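Local coordinates for protein AimR transcriptional regulator (Bacillus phage phi3T, PDB 5ZVV) that activates transcription of the phage aimX locus as a dimer and, on binding the arbitrium peptide, becomes an inactive monomer, which leads to lysogeny, at residues E40-L50 and Y68-C78. Numbering follows the deposited sequence.
Sequences EKEMENLGGLL and YFLELDPNKKC
Tyr-68 and Leu-46 carry the apolar part of this contact. CG of Glu-40 lies over one face of the Tyr-68 ring, a CH-pi contact 3.9 Å from the centroid. With CG anti to the backbone N (chi1 -174°), the Tyr-68 ring turns toward 40-50, and its hydroxyl end reaches selenomethionine Met-43 and Leu-49. Met-43 CG sits at the ring edge, 3.1 Å from Tyr-68 OH; the two side chains cross at about a right angle. Leu-46 meets Leu-72 tip to tip. Leu-46 CD1 also lies 3.6 Å from Phe-69 CE1, while Leu-50 CD2 approaches the edge of that phenylalanine ring. Cys-78 SG packs against Met-43 CB and Leu-46 CD2.

Among the polar contacts, the Lys-41 chain, bent at chi2 and chi4, curls round Glu-71 O. Lys-41 NZ is modelled 2.4 Å from Glu-71 O, a hydrogen bond of doubtful length. The Lys-41 NZ to Glu-71 OE1 salt bridge is long, at 3.9 Å. The carboxylate of Glu-40 pairs instead with Lys-1. An Asx turn, Asp-73 OD1 accepting from Asn-75 N, shapes the loop.

Residues 40-46 and helix 47-56 thus pack on helix 61-69, the following loop and helix 77-88. An apolar cluster is flanked by charged Glu-40, Lys-41 and Glu-71, and two waters bridge carbonyls of 40-44 to the amides of Asp-73 and Cys-78.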
loop_
_atom_site.group_PDB
_atom_site.type_symbol
_atom_site.label_atom_id
_atom_site.label_comp_id
_atom_site.label_asym_id
_atom_site.label_seq_id
_atom_site.Cartn_x
_atom_site.Cartn_y
_atom_site.Cartn_z
ATOM N N GLU A 40 -32.837 25.109 -20.282
ATOM C CA GLU A 40 -31.850 24.193 -19.719
ATOM C C GLU A 40 -30.927 23.636 -20.795
ATOM O O GLU A 40 -29.712 23.526 -20.586
ATOM C CB GLU A 40 -32.550 23.055 -18.974
ATOM C CG GLU A 40 -33.268 23.481 -17.704
ATOM C CD GLU A 40 -34.722 23.846 -17.937
ATOM O OE1 GLU A 40 -35.106 24.091 -19.100
ATOM O OE2 GLU A 40 -35.485 23.882 -16.949
ATOM N N LYS A 41 -31.480 23.294 -21.960
ATOM C CA LYS A 41 -30.672 22.740 -23.041
ATOM C C LYS A 41 -29.675 23.745 -23.605
ATOM O O LYS A 41 -28.712 23.336 -24.263
ATOM C CB LYS A 41 -31.576 22.229 -24.163
ATOM C CG LYS A 41 -32.479 21.068 -23.768
ATOM C CD LYS A 41 -31.673 19.801 -23.511
ATOM C CE LYS A 41 -32.577 18.589 -23.297
ATOM N NZ LYS A 41 -33.424 18.715 -22.079
ATOM N N GLU A 42 -29.876 25.039 -23.367
ATOM C CA GLU A 42 -29.018 26.078 -23.922
ATOM C C GLU A 42 -28.036 26.649 -22.912
ATOM O O GLU A 42 -27.278 27.562 -23.253
ATOM C CB GLU A 42 -29.870 27.210 -24.501
ATOM C CG GLU A 42 -30.842 26.752 -25.566
ATOM C CD GLU A 42 -31.974 27.732 -25.770
ATOM O OE1 GLU A 42 -31.736 28.953 -25.656
ATOM O OE2 GLU A 42 -33.106 27.277 -26.029
HETATM N N MSE A 43 -28.034 26.144 -21.683
HETATM C CA MSE A 43 -27.085 26.608 -20.682
HETATM C C MSE A 43 -25.672 26.185 -21.047
HETATM O O MSE A 43 -25.436 25.045 -21.441
HETATM C CB MSE A 43 -27.463 26.079 -19.300
HETATM C CG MSE A 43 -28.464 26.953 -18.586
HETATM SE SE MSE A 43 -27.677 28.677 -18.130
HETATM C CE MSE A 43 -26.693 28.140 -16.537
ATOM N N GLU A 44 -24.729 27.114 -20.917
ATOM C CA GLU A 44 -23.355 26.836 -21.307
ATOM C C GLU A 44 -22.485 26.436 -20.122
ATOM O O GLU A 44 -21.637 25.545 -20.253
ATOM C CB GLU A 44 -22.765 28.060 -22.015
ATOM C CG GLU A 44 -21.387 27.848 -22.619
ATOM C CD GLU A 44 -21.001 28.955 -23.583
ATOM O OE1 GLU A 44 -21.912 29.606 -24.136
ATOM O OE2 GLU A 44 -19.789 29.178 -23.786
ATOM N N ASN A 45 -22.696 27.058 -18.964
ATOM C CA ASN A 45 -21.901 26.783 -17.776
ATOM C C ASN A 45 -22.804 26.883 -16.555
ATOM O O ASN A 45 -23.646 27.779 -16.474
ATOM C CB ASN A 45 -20.725 27.763 -17.657
ATOM C CG ASN A 45 -19.715 27.349 -16.593
ATOM O OD1 ASN A 45 -20.035 26.620 -15.654
ATOM N ND2 ASN A 45 -18.484 27.823 -16.740
ATOM N N LEU A 46 -22.609 25.970 -15.601
ATOM C CA LEU A 46 -23.446 25.920 -14.410
ATOM C C LEU A 46 -22.926 26.774 -13.260
ATOM O O LEU A 46 -23.707 27.105 -12.361
ATOM C CB LEU A 46 -23.586 24.477 -13.916
ATOM C CG LEU A 46 -24.361 23.482 -14.777
ATOM C CD1 LEU A 46 -24.349 22.115 -14.113
ATOM C CD2 LEU A 46 -25.786 23.960 -15.001
ATOM N N GLY A 47 -21.643 27.133 -13.267
ATOM C CA GLY A 47 -21.002 27.777 -12.132
ATOM C C GLY A 47 -21.758 28.935 -11.510
ATOM O O GLY A 47 -22.100 28.898 -10.319
ATOM N N GLY A 48 -22.025 29.971 -12.307
ATOM C CA GLY A 48 -22.760 31.112 -11.791
ATOM C C GLY A 48 -24.153 30.743 -11.324
ATOM O O GLY A 48 -24.585 31.156 -10.242
ATOM N N LEU A 49 -24.870 29.949 -12.125
ATOM C CA LEU A 49 -26.204 29.514 -11.726
ATOM C C LEU A 49 -26.159 28.735 -10.420
ATOM O O LEU A 49 -27.014 28.930 -9.549
ATOM C CB LEU A 49 -26.843 28.666 -12.821
ATOM C CG LEU A 49 -28.230 28.137 -12.443
ATOM C CD1 LEU A 49 -29.241 29.274 -12.339
ATOM C CD2 LEU A 49 -28.696 27.097 -13.432
ATOM N N LEU A 50 -25.170 27.851 -10.262
ATOM C CA LEU A 50 -25.051 27.105 -9.013
ATOM C C LEU A 50 -24.794 28.042 -7.842
ATOM O O LEU A 50 -25.312 27.823 -6.739
ATOM C CB LEU A 50 -23.946 26.055 -9.123
ATOM C CG LEU A 50 -24.194 24.905 -10.102
ATOM C CD1 LEU A 50 -23.013 23.952 -10.126
ATOM C CD2 LEU A 50 -25.474 24.162 -9.752
ATOM N N TYR A 68 -33.501 20.220 -12.216
ATOM C CA TYR A 68 -32.884 21.053 -13.243
ATOM C C TYR A 68 -31.833 20.282 -14.034
ATOM O O TYR A 68 -31.781 20.370 -15.266
ATOM C CB TYR A 68 -32.272 22.293 -12.592
ATOM C CG TYR A 68 -31.723 23.311 -13.562
ATOM C CD1 TYR A 68 -32.530 24.323 -14.063
ATOM C CD2 TYR A 68 -30.393 23.272 -13.965
ATOM C CE1 TYR A 68 -32.035 25.262 -14.941
ATOM C CE2 TYR A 68 -29.888 24.204 -14.846
ATOM C CZ TYR A 68 -30.715 25.197 -15.333
ATOM O OH TYR A 68 -30.222 26.137 -16.207
ATOM N N PHE A 69 -30.986 19.517 -13.339
ATOM C CA PHE A 69 -29.879 18.832 -14.001
ATOM C C PHE A 69 -30.374 17.826 -15.030
ATOM O O PHE A 69 -29.745 17.637 -16.078
ATOM C CB PHE A 69 -28.997 18.132 -12.966
ATOM C CG PHE A 69 -28.084 19.057 -12.211
ATOM C CD1 PHE A 69 -27.919 20.374 -12.606
ATOM C CD2 PHE A 69 -27.377 18.599 -11.110
ATOM C CE1 PHE A 69 -27.075 21.221 -11.912
ATOM C CE2 PHE A 69 -26.529 19.442 -10.413
ATOM C CZ PHE A 69 -26.378 20.752 -10.816
ATOM N N LEU A 70 -31.499 17.164 -14.749
ATOM C CA LEU A 70 -32.025 16.160 -15.664
ATOM C C LEU A 70 -32.567 16.762 -16.954
ATOM O O LEU A 70 -32.883 16.009 -17.880
ATOM C CB LEU A 70 -33.115 15.339 -14.973
ATOM C CG LEU A 70 -32.642 14.494 -13.788
ATOM C CD1 LEU A 70 -33.806 13.728 -13.178
ATOM C CD2 LEU A 70 -31.527 13.545 -14.210
ATOM N N GLU A 71 -32.674 18.088 -17.040
ATOM C CA GLU A 71 -33.109 18.754 -18.258
ATOM C C GLU A 71 -31.954 19.257 -19.114
ATOM O O GLU A 71 -32.193 19.701 -20.240
ATOM C CB GLU A 71 -34.039 19.927 -17.920
ATOM C CG GLU A 71 -35.336 19.510 -17.235
ATOM C CD GLU A 71 -36.147 18.524 -18.059
ATOM O OE1 GLU A 71 -36.152 18.640 -19.303
ATOM O OE2 GLU A 71 -36.779 17.627 -17.461
ATOM N N LEU A 72 -30.721 19.196 -18.616
ATOM C CA LEU A 72 -29.570 19.635 -19.390
ATOM C C LEU A 72 -29.347 18.723 -20.594
ATOM O O LEU A 72 -29.763 17.560 -20.618
ATOM C CB LEU A 72 -28.312 19.659 -18.521
ATOM C CG LEU A 72 -28.291 20.631 -17.339
ATOM C CD1 LEU A 72 -27.094 20.349 -16.451
ATOM C CD2 LEU A 72 -28.274 22.075 -17.824
ATOM N N ASP A 73 -28.684 19.270 -21.605
ATOM C CA ASP A 73 -28.329 18.494 -22.788
ATOM C C ASP A 73 -27.224 17.510 -22.428
ATOM O O ASP A 73 -26.110 17.939 -22.101
ATOM C CB ASP A 73 -27.877 19.422 -23.915
ATOM C CG ASP A 73 -27.766 18.713 -25.261
ATOM O OD1 ASP A 73 -27.480 17.499 -25.292
ATOM O OD2 ASP A 73 -27.961 19.385 -26.300
ATOM N N PRO A 74 -27.471 16.199 -22.484
ATOM C CA PRO A 74 -26.440 15.242 -22.055
ATOM C C PRO A 74 -25.169 15.308 -22.881
ATOM O O PRO A 74 -24.133 14.808 -22.428
ATOM C CB PRO A 74 -27.133 13.880 -22.209
ATOM C CG PRO A 74 -28.603 14.189 -22.269
ATOM C CD PRO A 74 -28.701 15.524 -22.932
ATOM N N ASN A 75 -25.212 15.910 -24.067
ATOM C CA ASN A 75 -24.078 15.926 -24.979
ATOM C C ASN A 75 -23.110 17.075 -24.727
ATOM O O ASN A 75 -22.095 17.163 -25.425
ATOM C CB ASN A 75 -24.573 16.002 -26.429
ATOM C CG ASN A 75 -25.457 14.830 -26.813
ATOM O OD1 ASN A 75 -25.100 13.673 -26.604
ATOM N ND2 ASN A 75 -26.619 15.130 -27.381
ATOM N N LYS A 76 -23.380 17.947 -23.762
ATOM C CA LYS A 76 -22.647 19.201 -23.626
ATOM C C LYS A 76 -22.013 19.322 -22.240
ATOM O O LYS A 76 -22.180 18.464 -21.370
ATOM C CB LYS A 76 -23.568 20.387 -23.923
ATOM C CG LYS A 76 -24.027 20.440 -25.374
ATOM C CD LYS A 76 -24.811 21.708 -25.662
ATOM C CE LYS A 76 -24.992 21.925 -27.157
ATOM N NZ LYS A 76 -25.782 20.837 -27.794
ATOM N N LYS A 77 -21.278 20.423 -22.052
ATOM C CA LYS A 77 -20.444 20.596 -20.863
ATOM C C LYS A 77 -21.279 20.710 -19.590
ATOM O O LYS A 77 -20.871 20.220 -18.527
ATOM C CB LYS A 77 -19.555 21.829 -21.038
ATOM C CG LYS A 77 -19.135 22.493 -19.736
ATOM C CD LYS A 77 -18.751 23.951 -19.951
ATOM C CE LYS A 77 -17.342 24.092 -20.499
ATOM N NZ LYS A 77 -16.327 23.596 -19.527
ATOM N N CYS A 78 -22.449 21.348 -19.678
ATOM C CA CYS A 78 -23.274 21.553 -18.491
ATOM C C CYS A 78 -23.639 20.237 -17.816
ATOM O O CYS A 78 -23.708 20.165 -16.585
ATOM C CB CYS A 78 -24.538 22.325 -18.856
ATOM S SG CYS A 78 -24.434 24.095 -18.552
HETATM O O HOH W 1 -27.696 22.083 -21.258
HETATM O O HOH W 2 -23.069 23.189 -21.918
#